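Acyl-coenzyme A oxidase 1 (Yarrowia lipolytica, PDB 5Y9D) catalyses the FAD-dependent oxidation of saturated acyl-CoAs to (2E)-enoyl-CoAs with oxygen, releasing hydrogen peroxide, in peroxisomal fatty acid beta-oxidation. Local coordinates at residues 308-319 / 457-465; 415-426 / 468-476. One frame throughout, in Å; residues are numbered along the deposited sequence.

Interaction 1 of 2, residues 308-319 / 457-465; sequences LIRGRVSMIADS and WVVQCTWEG. With FAD (flavin-adenine dinucleotide), chain C.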
loop_
_atom_site.group_PDB
_atom_site.type_symbol
_atom_site.label_atom_id
_atom_site.label_comp_id
_atom_site.label_asym_id
_atom_site.label_seq_id
_atom_site.Cartn_x
_atom_site.Cartn_y
_atom_site.Cartn_z
ATOM N N LEU A 308 -4.560 15.443 20.622
ATOM C CA LEU A 308 -4.708 14.379 19.635
ATOM C C LEU A 308 -5.923 14.564 18.743
ATOM O O LEU A 308 -5.903 14.138 17.586
ATOM C CB LEU A 308 -4.764 13.013 20.318
ATOM C CG LEU A 308 -3.473 12.607 21.064
ATOM C CD1 LEU A 308 -3.589 11.204 21.672
ATOM C CD2 LEU A 308 -2.258 12.706 20.146
ATOM N N ILE A 309 -6.972 15.193 19.274
ATOM C CA ILE A 309 -8.190 15.385 18.515
ATOM C C ILE A 309 -7.872 16.396 17.439
ATOM O O ILE A 309 -8.256 16.199 16.293
ATOM C CB ILE A 309 -9.399 15.869 19.351
ATOM C CG1 ILE A 309 -9.668 14.959 20.562
ATOM C CG2 ILE A 309 -10.678 15.882 18.513
ATOM C CD1 ILE A 309 -10.547 15.623 21.625
ATOM N N ARG A 310 -7.141 17.456 17.779
ATOM C CA ARG A 310 -6.805 18.470 16.765
ATOM C C ARG A 310 -6.290 17.815 15.484
ATOM O O ARG A 310 -6.785 18.101 14.401
ATOM C CB ARG A 310 -5.756 19.473 17.264
ATOM C CG ARG A 310 -5.481 20.609 16.289
ATOM C CD ARG A 310 -4.589 21.693 16.869
ATOM N NE ARG A 310 -3.667 22.192 15.836
ATOM C CZ ARG A 310 -3.542 23.461 15.423
ATOM N NH1 ARG A 310 -4.260 24.462 15.952
ATOM N NH2 ARG A 310 -2.667 23.741 14.461
ATOM N N GLY A 311 -5.295 16.941 15.615
ATOM C CA GLY A 311 -4.613 16.392 14.469
ATOM C C GLY A 311 -5.349 15.268 13.776
ATOM O O GLY A 311 -5.012 14.935 12.640
ATOM N N ARG A 312 -6.297 14.632 14.467
ATOM C CA ARG A 312 -7.172 13.657 13.833
ATOM C C ARG A 312 -8.067 14.396 12.873
ATOM O O ARG A 312 -8.315 13.917 11.771
ATOM C CB ARG A 312 -8.050 12.924 14.839
ATOM C CG ARG A 312 -7.343 11.796 15.511
ATOM C CD ARG A 312 -8.240 11.033 16.458
ATOM N NE ARG A 312 -7.356 10.207 17.275
ATOM C CZ ARG A 312 -7.118 10.376 18.561
ATOM N NH1 ARG A 312 -7.747 11.310 19.252
ATOM N NH2 ARG A 312 -6.254 9.580 19.162
ATOM N N VAL A 313 -8.543 15.558 13.323
ATOM C CA VAL A 313 -9.297 16.498 12.497
ATOM C C VAL A 313 -8.452 16.999 11.355
ATOM O O VAL A 313 -8.893 17.027 10.197
ATOM C CB VAL A 313 -9.788 17.701 13.328
ATOM C CG1 VAL A 313 -10.147 18.889 12.440
ATOM C CG2 VAL A 313 -10.969 17.292 14.182
ATOM N N SER A 314 -7.218 17.376 11.666
ATOM C CA SER A 314 -6.300 17.808 10.615
ATOM C C SER A 314 -5.987 16.667 9.638
ATOM O O SER A 314 -5.738 16.920 8.477
ATOM C CB SER A 314 -5.022 18.392 11.208
ATOM O OG SER A 314 -4.472 19.334 10.307
ATOM N N MET A 315 -6.037 15.415 10.094
ATOM C CA MET A 315 -5.857 14.255 9.184
ATOM C C MET A 315 -6.986 13.963 8.175
ATOM O O MET A 315 -6.761 13.252 7.181
ATOM C CB MET A 315 -5.547 13.003 9.978
ATOM C CG MET A 315 -4.108 12.986 10.430
ATOM S SD MET A 315 -3.792 11.688 11.622
ATOM C CE MET A 315 -2.632 12.522 12.685
ATOM N N ILE A 316 -8.183 14.493 8.416
ATOM C CA ILE A 316 -9.245 14.312 7.468
ATOM C C ILE A 316 -8.898 15.181 6.243
ATOM O O ILE A 316 -9.073 14.764 5.111
ATOM C CB ILE A 316 -10.623 14.633 8.056
ATOM C CG1 ILE A 316 -10.915 13.778 9.290
ATOM C CG2 ILE A 316 -11.728 14.320 7.068
ATOM C CD1 ILE A 316 -11.857 14.457 10.265
ATOM N N ALA A 317 -8.349 16.354 6.478
ATOM C CA ALA A 317 -7.967 17.261 5.403
ATOM C C ALA A 317 -6.762 16.743 4.648
ATOM O O ALA A 317 -6.752 16.780 3.424
ATOM C CB ALA A 317 -7.688 18.654 5.960
ATOM N N ASP A 318 -5.738 16.267 5.359
ATOM C CA ASP A 318 -4.594 15.691 4.668
ATOM C C ASP A 318 -5.093 14.674 3.682
ATOM O O ASP A 318 -4.695 14.704 2.540
ATOM C CB ASP A 318 -3.591 14.999 5.591
ATOM C CG ASP A 318 -3.071 15.887 6.687
ATOM O OD1 ASP A 318 -3.026 17.123 6.494
ATOM O OD2 ASP A 318 -2.719 15.323 7.752
ATOM N N SER A 319 -5.982 13.789 4.108
ATOM C CA SER A 319 -6.515 12.780 3.229
ATOM C C SER A 319 -7.078 13.393 1.947
ATOM O O SER A 319 -6.805 12.904 0.862
ATOM C CB SER A 319 -7.592 11.946 3.933
ATOM O OG SER A 319 -7.066 11.219 5.024
ATOM N N TRP A 457 2.667 8.559 3.470
ATOM C CA TRP A 457 1.239 8.683 3.827
ATOM C C TRP A 457 0.762 7.680 4.880
ATOM O O TRP A 457 -0.070 7.989 5.722
ATOM C CB TRP A 457 0.275 8.555 2.623
ATOM C CG TRP A 457 -1.085 8.642 3.107
ATOM C CD1 TRP A 457 -1.937 7.612 3.334
ATOM C CD2 TRP A 457 -1.711 9.800 3.605
ATOM N NE1 TRP A 457 -3.085 8.063 3.902
ATOM C CE2 TRP A 457 -2.972 9.420 4.072
ATOM C CE3 TRP A 457 -1.343 11.152 3.675
ATOM C CZ2 TRP A 457 -3.877 10.342 4.603
ATOM C CZ3 TRP A 457 -2.229 12.056 4.224
ATOM C CH2 TRP A 457 -3.490 11.639 4.683
ATOM N N VAL A 458 1.317 6.496 4.838
ATOM C CA VAL A 458 0.707 5.337 5.482
ATOM C C VAL A 458 0.746 5.338 7.008
ATOM O O VAL A 458 -0.096 4.714 7.664
ATOM C CB VAL A 458 1.306 4.054 4.851
ATOM C CG1 VAL A 458 1.950 3.142 5.860
ATOM C CG2 VAL A 458 0.255 3.374 4.007
ATOM N N VAL A 459 1.673 6.087 7.568
ATOM C CA VAL A 459 1.805 6.172 9.007
ATOM C C VAL A 459 0.628 6.880 9.659
ATOM O O VAL A 459 0.365 6.710 10.856
ATOM C CB VAL A 459 3.083 6.898 9.365
ATOM C CG1 VAL A 459 2.953 8.371 9.097
ATOM C CG2 VAL A 459 3.475 6.617 10.827
ATOM N N GLN A 460 -0.107 7.626 8.853
ATOM C CA GLN A 460 -1.322 8.306 9.256
ATOM C C GLN A 460 -2.430 7.348 9.660
ATOM O O GLN A 460 -3.314 7.717 10.393
ATOM C CB GLN A 460 -1.819 9.232 8.153
ATOM C CG GLN A 460 -0.817 10.282 7.737
ATOM C CD GLN A 460 -1.171 11.650 8.233
ATOM O OE1 GLN A 460 -0.572 12.159 9.155
ATOM N NE2 GLN A 460 -2.147 12.249 7.622
ATOM N N CYS A 461 -2.389 6.134 9.134
ATOM C CA CYS A 461 -3.351 5.108 9.467
ATOM C C CYS A 461 -3.018 4.414 10.764
ATOM O O CYS A 461 -3.737 3.551 11.205
ATOM C CB CYS A 461 -3.424 4.068 8.365
ATOM S SG CYS A 461 -3.956 4.677 6.775
ATOM N N THR A 462 -1.873 4.760 11.329
ATOM C CA THR A 462 -1.367 4.127 12.528
ATOM C C THR A 462 -1.258 5.048 13.722
ATOM O O THR A 462 -1.643 4.694 14.802
ATOM C CB THR A 462 0.016 3.539 12.230
ATOM O OG1 THR A 462 -0.117 2.546 11.219
ATOM C CG2 THR A 462 0.641 2.941 13.449
ATOM N N TRP A 463 -0.661 6.207 13.523
ATOM C CA TRP A 463 -0.390 7.134 14.608
ATOM C C TRP A 463 -1.538 8.048 14.972
ATOM O O TRP A 463 -2.453 8.230 14.208
ATOM C CB TRP A 463 0.893 7.916 14.366
ATOM C CG TRP A 463 0.790 8.986 13.350
ATOM C CD1 TRP A 463 -0.338 9.499 12.826
ATOM C CD2 TRP A 463 1.871 9.669 12.721
ATOM N NE1 TRP A 463 -0.042 10.465 11.924
ATOM C CE2 TRP A 463 1.316 10.593 11.839
ATOM C CE3 TRP A 463 3.256 9.594 12.830
ATOM C CZ2 TRP A 463 2.096 11.429 11.056
ATOM C CZ3 TRP A 463 4.020 10.426 12.066
ATOM C CH2 TRP A 463 3.443 11.331 11.188
ATOM N N GLU A 464 -1.459 8.633 16.152
ATOM C CA GLU A 464 -2.560 9.396 16.697
ATOM C C GLU A 464 -3.862 8.582 16.690
ATOM O O GLU A 464 -4.942 9.102 16.351
ATOM C CB GLU A 464 -2.741 10.661 15.899
ATOM C CG GLU A 464 -1.609 11.649 16.012
ATOM C CD GLU A 464 -2.097 13.060 15.843
ATOM O OE1 GLU A 464 -3.344 13.243 15.872
ATOM O OE2 GLU A 464 -1.243 13.966 15.685
ATOM N N GLY A 465 -3.728 7.304 17.070
ATOM C CA GLY A 465 -4.787 6.333 17.045
ATOM C C GLY A 465 -4.632 5.370 15.889
ATOM O O GLY A 465 -4.723 5.767 14.734
HETATM P PA FAD C . -0.844 -1.480 19.382
HETATM O O1A FAD C . 0.184 -2.310 20.015
HETATM O O2A FAD C . -1.852 -0.768 20.174
HETATM O O5B FAD C . -1.600 -2.376 18.343
HETATM C C5B FAD C . -0.997 -3.396 17.570
HETATM C C4B FAD C . -2.036 -4.052 16.676
HETATM O O4B FAD C . -2.998 -4.724 17.469
HETATM C C3B FAD C . -2.800 -3.035 15.867
HETATM O O3B FAD C . -2.981 -3.518 14.552
HETATM C C2B FAD C . -4.150 -2.941 16.510
HETATM O O2B FAD C . -5.137 -2.729 15.523
HETATM C C1B FAD C . -4.308 -4.281 17.179
HETATM N N9A FAD C . -5.073 -4.105 18.417
HETATM C C8A FAD C . -4.688 -3.418 19.484
HETATM N N7A FAD C . -5.624 -3.448 20.433
HETATM C C5A FAD C . -6.644 -4.169 19.972
HETATM C C6A FAD C . -7.969 -4.596 20.464
HETATM N N6A FAD C . -8.407 -4.255 21.680
HETATM N N1A FAD C . -8.719 -5.345 19.661
HETATM C C2A FAD C . -8.303 -5.694 18.456
HETATM N N3A FAD C . -7.130 -5.346 17.941
HETATM C C4A FAD C . -6.271 -4.596 18.638
HETATM N N1 FAD C . 3.763 8.503 19.516
HETATM C C2 FAD C . 3.941 9.607 20.237
HETATM O O2 FAD C . 3.505 9.635 21.380
HETATM N N3 FAD C . 4.574 10.672 19.771
HETATM C C4 FAD C . 5.071 10.721 18.551
HETATM O O4 FAD C . 5.656 11.709 18.138
HETATM C C4X FAD C . 4.914 9.553 17.692
HETATM N N5 FAD C . 5.389 9.540 16.458
HETATM C C5X FAD C . 5.245 8.462 15.704
HETATM C C6 FAD C . 5.771 8.477 14.444
HETATM C C7 FAD C . 5.645 7.388 13.642
HETATM C C7M FAD C . 6.212 7.448 12.257
HETATM C C8 FAD C . 4.933 6.194 14.146
HETATM C C8M FAD C . 4.762 4.971 13.306
HETATM C C9 FAD C . 4.408 6.177 15.408
HETATM C C9A FAD C . 4.547 7.270 16.211
HETATM N N10 FAD C . 4.029 7.268 17.504
HETATM C C10 FAD C . 4.210 8.409 18.266
HETATM C "C1'" FAD C . 3.335 6.110 18.052
HETATM C "C2'" FAD C . 2.008 5.835 17.364
HETATM O "O2'" FAD C . 1.006 6.697 17.859
HETATM C "C3'" FAD C . 1.625 4.396 17.611
HETATM O "O3'" FAD C . 2.193 3.629 16.569
HETATM C "C4'" FAD C . 0.138 4.154 17.560
HETATM O "O4'" FAD C . -0.492 4.729 18.695
HETATM C "C5'" FAD C . -0.150 2.663 17.505
HETATM O "O5'" FAD C . 0.244 2.068 18.717
HETATM P P FAD C . 0.905 0.648 18.823
HETATM O O1P FAD C . 1.920 0.473 17.805
HETATM O O2P FAD C . 1.244 0.525 20.241
HETATM O O3P FAD C . -0.209 -0.392 18.434
#
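Trp457 turns the edge of its indole to Asp318 and Ser319: Asp318 CB lies in the ring plane, 3.5 Å from Trp457 CH2, and Ser319 OG sits by the same rim. One face of this ring carries Gln460 CG. Trp463 has Val459 CG1 on one face, while Met315 SD and C6 of the flavin both meet it edge-on in plane; the sulfur makes a Met-aromatic contact 5.0 Å from the centre of the five-membered ring.

Gln460 bends at chi2 (-106°), which swings its amide across the end of Asp318. Gln460 NE2 donates to Asp318 OD2 on the anti side of the carboxylate, over 3.1 Å, and Arg125 holds Asp318 OD1 in a salt bridge. Met315 passes the amide obliquely, its CG against Gln460 NE2, and carries its methyl on to the carboxylate of Glu464. The backbone of Gly311 passes close to the same carboxylate, and a CB there would collide with Glu464 OE1.

Arg312, extended from CG to NE, grips the backbone instead: Arg312 NE donates to Glu464 O over 2.8 Å, tilted from the carbonyl plane, with a weak second bond from NH2. A leucine in place of Arg312 has no N-H to offer, so Glu464 O would probably be left without these two donors and the backbone at Glu464 freer to shift.

Trp463 CE3 approaches FAD C6 to 3.2 Å, setting this loop against the dimethylbenzene side of the isoalloxazine. A glutamate carried on a loop that packs against the flavin is the active-site layout of acyl-CoA oxidases and dehydrogenases, and Glu464 is probably the proton acceptor here.

Interaction 2 of 2, residues 415-426 / 468-476; sequences AASAGMKAFTTW and NVLCLSMGR. With FAD (flavin-adenine dinucleotide), chain C.
Met474 sets CG anti to its backbone N (chi1 -171°), which stretches the side chain across to Ala415 and Gly419, whereas Cys471 holds SG anti to its carbonyl carbon (chi1 -63°) and aims it between Ala422, Phe423 and Trp426. Met474 CG rests 3.5 Å from Ala415 O; beyond the bend at chi3, Met474 CE lies 3.6 Å from Gly419 CA. A CB on Gly419 would run into Met474 SD; the bare glycine, with the small Ala415, Ala418 and Ala422, lets the two helix segments approach to 8.0 Å between axes, roughly antiparallel at 141°.

Leu470 comes down on the middle of that smooth surface. Its CB and CD2 cover Ala418 CB, and the other branch, Leu470 CD1, touches Lys421 CD at 3.7 Å, the two side chains crossing at about a right angle. The lysine uses its alkyl stem here; its NZ goes on to Gly465 O and neighbouring acceptors in the loop before helix 467-486.

Cys471 SG meets the rings obliquely, 3.5 Å from Phe423 CZ and 3.8 Å from Trp426 CZ3, two sulfur-aromatic contacts at one atom. At the other end of the contact from Met474, the edge of Trp426 meets the amide of Asn468, with Asn468 OD1 3.5 Å from Trp426 CZ2. The polar ends of this pair look elsewhere: Trp426 NE1 bonds to Gln437 and Asn468 ND2 to Tyr356, both of the second subunit.

Val469 and Leu472 lie against the FAD adenine from another side of their helix. Not one hydrogen bond spans the two segments, so their hold on each other rests on close-fitting methyl, methylene and polarisable sulfur surfaces, while the polar ends of Lys421, Trp426 and Asn468 are spent on the loop and on the second subunit.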
loop_
_atom_site.group_PDB
_atom_site.type_symbol
_atom_site.label_atom_id
_atom_site.label_comp_id
_atom_site.label_asym_id
_atom_site.label_seq_id
_atom_site.Cartn_x
_atom_site.Cartn_y
_atom_site.Cartn_z
ATOM N N ALA A 415 -15.357 10.949 19.150
ATOM C CA ALA A 415 -15.897 9.770 18.469
ATOM C C ALA A 415 -16.068 9.981 16.984
ATOM O O ALA A 415 -15.758 9.089 16.200
ATOM C CB ALA A 415 -17.226 9.336 19.077
ATOM N N ALA A 416 -16.568 11.157 16.598
ATOM C CA ALA A 416 -16.791 11.471 15.185
ATOM C C ALA A 416 -15.461 11.573 14.432
ATOM O O ALA A 416 -15.312 11.007 13.362
ATOM C CB ALA A 416 -17.590 12.769 15.034
ATOM N N SER A 417 -14.501 12.294 15.004
ATOM C CA SER A 417 -13.179 12.432 14.410
ATOM C C SER A 417 -12.469 11.120 14.182
ATOM O O SER A 417 -11.625 11.018 13.299
ATOM C CB SER A 417 -12.274 13.223 15.335
ATOM O OG SER A 417 -12.599 14.575 15.275
ATOM N N ALA A 418 -12.753 10.141 15.030
ATOM C CA ALA A 418 -11.928 8.967 15.089
ATOM C C ALA A 418 -12.252 8.078 13.900
ATOM O O ALA A 418 -11.360 7.612 13.180
ATOM C CB ALA A 418 -12.151 8.243 16.403
ATOM N N GLY A 419 -13.540 7.850 13.680
ATOM C CA GLY A 419 -13.972 7.034 12.552
ATOM C C GLY A 419 -13.699 7.748 11.255
ATOM O O GLY A 419 -13.309 7.131 10.279
ATOM N N MET A 420 -13.923 9.050 11.220
ATOM C CA MET A 420 -13.635 9.797 10.010
ATOM C C MET A 420 -12.122 9.849 9.693
ATOM O O MET A 420 -11.721 9.743 8.541
ATOM C CB MET A 420 -14.203 11.193 10.088
ATOM C CG MET A 420 -14.177 11.851 8.730
ATOM S SD MET A 420 -15.795 11.880 7.979
ATOM C CE MET A 420 -16.369 13.392 8.815
ATOM N N LYS A 421 -11.287 9.993 10.713
ATOM C CA LYS A 421 -9.831 9.856 10.551
ATOM C C LYS A 421 -9.485 8.490 9.976
ATOM O O LYS A 421 -8.821 8.387 8.948
ATOM C CB LYS A 421 -9.112 10.074 11.891
ATOM C CG LYS A 421 -7.597 10.053 11.850
ATOM C CD LYS A 421 -7.008 8.651 11.894
ATOM C CE LYS A 421 -5.596 8.662 12.463
ATOM N NZ LYS A 421 -5.042 7.302 12.698
ATOM N N ALA A 422 -9.932 7.430 10.621
ATOM C CA ALA A 422 -9.547 6.121 10.154
ATOM C C ALA A 422 -9.923 5.906 8.692
ATOM O O ALA A 422 -9.085 5.568 7.866
ATOM C CB ALA A 422 -10.124 5.025 11.044
ATOM N N PHE A 423 -11.172 6.122 8.350
ATOM C CA PHE A 423 -11.612 5.764 7.000
ATOM C C PHE A 423 -11.062 6.689 5.951
ATOM O O PHE A 423 -10.637 6.199 4.869
ATOM C CB PHE A 423 -13.127 5.638 6.920
ATOM C CG PHE A 423 -13.642 4.531 7.775
ATOM C CD1 PHE A 423 -13.356 3.221 7.446
ATOM C CD2 PHE A 423 -14.349 4.790 8.940
ATOM C CE1 PHE A 423 -13.804 2.179 8.236
ATOM C CE2 PHE A 423 -14.789 3.748 9.745
ATOM C CZ PHE A 423 -14.516 2.433 9.398
ATOM N N THR A 424 -11.020 7.994 6.240
ATOM C CA THR A 424 -10.403 8.878 5.278
ATOM C C THR A 424 -8.930 8.632 5.057
ATOM O O THR A 424 -8.514 8.712 3.924
ATOM C CB THR A 424 -10.659 10.342 5.518
ATOM O OG1 THR A 424 -10.137 10.746 6.786
ATOM C CG2 THR A 424 -12.176 10.599 5.386
ATOM N N THR A 425 -8.156 8.274 6.085
ATOM C CA THR A 425 -6.728 7.960 5.880
ATOM C C THR A 425 -6.496 6.598 5.168
ATOM O O THR A 425 -5.619 6.476 4.340
ATOM C CB THR A 425 -5.900 8.048 7.184
ATOM O OG1 THR A 425 -6.360 7.090 8.175
ATOM C CG2 THR A 425 -5.983 9.462 7.719
ATOM N N TRP A 426 -7.293 5.590 5.473
ATOM C CA TRP A 426 -7.283 4.391 4.645
ATOM C C TRP A 426 -7.701 4.637 3.193
ATOM O O TRP A 426 -7.159 4.010 2.272
ATOM C CB TRP A 426 -8.205 3.328 5.201
ATOM C CG TRP A 426 -7.610 2.449 6.238
ATOM C CD1 TRP A 426 -6.330 2.039 6.338
ATOM C CD2 TRP A 426 -8.320 1.834 7.311
ATOM N NE1 TRP A 426 -6.187 1.203 7.427
ATOM C CE2 TRP A 426 -7.401 1.056 8.028
ATOM C CE3 TRP A 426 -9.654 1.866 7.725
ATOM C CZ2 TRP A 426 -7.758 0.329 9.145
ATOM C CZ3 TRP A 426 -10.021 1.116 8.820
ATOM C CH2 TRP A 426 -9.067 0.367 9.532
ATOM N N ASN A 468 -7.903 0.781 13.305
ATOM C CA ASN A 468 -8.811 -0.279 13.694
ATOM C C ASN A 468 -9.354 -0.024 15.066
ATOM O O ASN A 468 -10.548 -0.137 15.282
ATOM C CB ASN A 468 -8.123 -1.647 13.616
ATOM C CG ASN A 468 -8.220 -2.267 12.227
ATOM O OD1 ASN A 468 -7.252 -2.305 11.466
ATOM N ND2 ASN A 468 -9.395 -2.743 11.893
ATOM N N VAL A 469 -8.475 0.352 15.979
ATOM C CA VAL A 469 -8.858 0.712 17.328
ATOM C C VAL A 469 -9.725 1.982 17.376
ATOM O O VAL A 469 -10.623 2.087 18.191
ATOM C CB VAL A 469 -7.587 0.918 18.194
ATOM C CG1 VAL A 469 -7.881 1.724 19.480
ATOM C CG2 VAL A 469 -6.971 -0.435 18.512
ATOM N N LEU A 470 -9.418 2.967 16.537
ATOM C CA LEU A 470 -10.297 4.115 16.375
ATOM C C LEU A 470 -11.681 3.699 15.884
ATOM O O LEU A 470 -12.674 4.221 16.389
ATOM C CB LEU A 470 -9.688 5.184 15.471
ATOM C CG LEU A 470 -8.454 5.912 16.018
ATOM C CD1 LEU A 470 -8.064 7.055 15.084
ATOM C CD2 LEU A 470 -8.688 6.447 17.417
ATOM N N CYS A 471 -11.756 2.755 14.950
ATOM C CA CYS A 471 -13.048 2.214 14.497
ATOM C C CYS A 471 -13.816 1.576 15.650
ATOM O O CYS A 471 -15.027 1.781 15.775
ATOM C CB CYS A 471 -12.874 1.175 13.393
ATOM S SG CYS A 471 -12.146 1.890 11.917
ATOM N N LEU A 472 -13.118 0.809 16.483
ATOM C CA LEU A 472 -13.729 0.226 17.669
ATOM C C LEU A 472 -14.265 1.280 18.598
ATOM O O LEU A 472 -15.331 1.096 19.143
ATOM C CB LEU A 472 -12.759 -0.643 18.457
ATOM C CG LEU A 472 -12.270 -1.905 17.768
ATOM C CD1 LEU A 472 -11.364 -2.685 18.731
ATOM C CD2 LEU A 472 -13.438 -2.769 17.321
ATOM N N SER A 473 -13.541 2.371 18.793
ATOM C CA SER A 473 -14.050 3.502 19.609
ATOM C C SER A 473 -15.304 4.151 19.024
ATOM O O SER A 473 -16.225 4.519 19.759
ATOM C CB SER A 473 -12.991 4.589 19.812
ATOM O OG SER A 473 -11.721 4.010 20.020
ATOM N N MET A 474 -15.346 4.331 17.711
ATOM C CA MET A 474 -16.539 4.928 17.140
ATOM C C MET A 474 -17.720 3.945 17.247
ATOM O O MET A 474 -18.792 4.307 17.696
ATOM C CB MET A 474 -16.322 5.365 15.702
ATOM C CG MET A 474 -17.491 6.181 15.171
ATOM S SD MET A 474 -17.555 6.159 13.385
ATOM C CE MET A 474 -17.448 7.924 13.088
ATOM N N GLY A 475 -17.507 2.698 16.872
ATOM C CA GLY A 475 -18.530 1.679 17.082
ATOM C C GLY A 475 -19.135 1.727 18.483
ATOM O O GLY A 475 -20.346 1.742 18.623
ATOM N N ARG A 476 -18.293 1.773 19.519
ATOM C CA ARG A 476 -18.778 1.903 20.893
ATOM C C ARG A 476 -19.608 3.176 21.102
ATOM O O ARG A 476 -20.694 3.119 21.681
ATOM C CB ARG A 476 -17.623 1.888 21.900
ATOM C CG ARG A 476 -18.072 2.229 23.313
ATOM C CD ARG A 476 -17.000 1.928 24.330
ATOM N NE ARG A 476 -15.824 2.710 23.997
ATOM C CZ ARG A 476 -14.573 2.269 24.050
ATOM N NH1 ARG A 476 -14.308 1.023 24.446
ATOM N NH2 ARG A 476 -13.584 3.090 23.693
HETATM P PA FAD C . -0.844 -1.480 19.382
HETATM O O1A FAD C . 0.184 -2.310 20.015
HETATM O O2A FAD C . -1.852 -0.768 20.174
HETATM O O5B FAD C . -1.600 -2.376 18.343
HETATM C C5B FAD C . -0.997 -3.396 17.570
HETATM C C4B FAD C . -2.036 -4.052 16.676
HETATM O O4B FAD C . -2.998 -4.724 17.469
HETATM C C3B FAD C . -2.800 -3.035 15.867
HETATM O O3B FAD C . -2.981 -3.518 14.552
HETATM C C2B FAD C . -4.150 -2.941 16.510
HETATM O O2B FAD C . -5.137 -2.729 15.523
HETATM C C1B FAD C . -4.308 -4.281 17.179
HETATM N N9A FAD C . -5.073 -4.105 18.417
HETATM C C8A FAD C . -4.688 -3.418 19.484
HETATM N N7A FAD C . -5.624 -3.448 20.433
HETATM C C5A FAD C . -6.644 -4.169 19.972
HETATM C C6A FAD C . -7.969 -4.596 20.464
HETATM N N6A FAD C . -8.407 -4.255 21.680
HETATM N N1A FAD C . -8.719 -5.345 19.661
HETATM C C2A FAD C . -8.303 -5.694 18.456
HETATM N N3A FAD C . -7.130 -5.346 17.941
HETATM C C4A FAD C . -6.271 -4.596 18.638
HETATM N N1 FAD C . 3.763 8.503 19.516
HETATM C C2 FAD C . 3.941 9.607 20.237
HETATM O O2 FAD C . 3.505 9.635 21.380
HETATM N N3 FAD C . 4.574 10.672 19.771
HETATM C C4 FAD C . 5.071 10.721 18.551
HETATM O O4 FAD C . 5.656 11.709 18.138
HETATM C C4X FAD C . 4.914 9.553 17.692
HETATM N N5 FAD C . 5.389 9.540 16.458
HETATM C C5X FAD C . 5.245 8.462 15.704
HETATM C C6 FAD C . 5.771 8.477 14.444
HETATM C C7 FAD C . 5.645 7.388 13.642
HETATM C C7M FAD C . 6.212 7.448 12.257
HETATM C C8 FAD C . 4.933 6.194 14.146
HETATM C C8M FAD C . 4.762 4.971 13.306
HETATM C C9 FAD C . 4.408 6.177 15.408
HETATM C C9A FAD C . 4.547 7.270 16.211
HETATM N N10 FAD C . 4.029 7.268 17.504
HETATM C C10 FAD C . 4.210 8.409 18.266
HETATM C "C1'" FAD C . 3.335 6.110 18.052
HETATM C "C2'" FAD C . 2.008 5.835 17.364
HETATM O "O2'" FAD C . 1.006 6.697 17.859
HETATM C "C3'" FAD C . 1.625 4.396 17.611
HETATM O "O3'" FAD C . 2.193 3.629 16.569
HETATM C "C4'" FAD C . 0.138 4.154 17.560
HETATM O "O4'" FAD C . -0.492 4.729 18.695
HETATM C "C5'" FAD C . -0.150 2.663 17.505
HETATM O "O5'" FAD C . 0.244 2.068 18.717
HETATM P P FAD C . 0.905 0.648 18.823
HETATM O O1P FAD C . 1.920 0.473 17.805
HETATM O O2P FAD C . 1.244 0.525 20.241
HETATM O O3P FAD C . -0.209 -0.392 18.434
#

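In the fold
From the N terminus the chain first lays down 308-319 on helix 306-334, then 415-426 on helix 400-437, next the loop segment 457-465, and last 468-476 on helix 467-486. Interaction 1 closes a mostly helical loop of 137 residues and interaction 2 one of 41; because their segments alternate, the two loops cross rather than nest. Their centres are 10 Å apart, and they meet directly where Lys421 NZ reaches Gly465 O and Trp457 NE1 reaches Thr425 O. Together they tie three long helices of the C-alpha1 region to the loop carrying Glu464, with interaction 1 beside the flavin, interaction 2 nearer the adenine, and both against the second subunit.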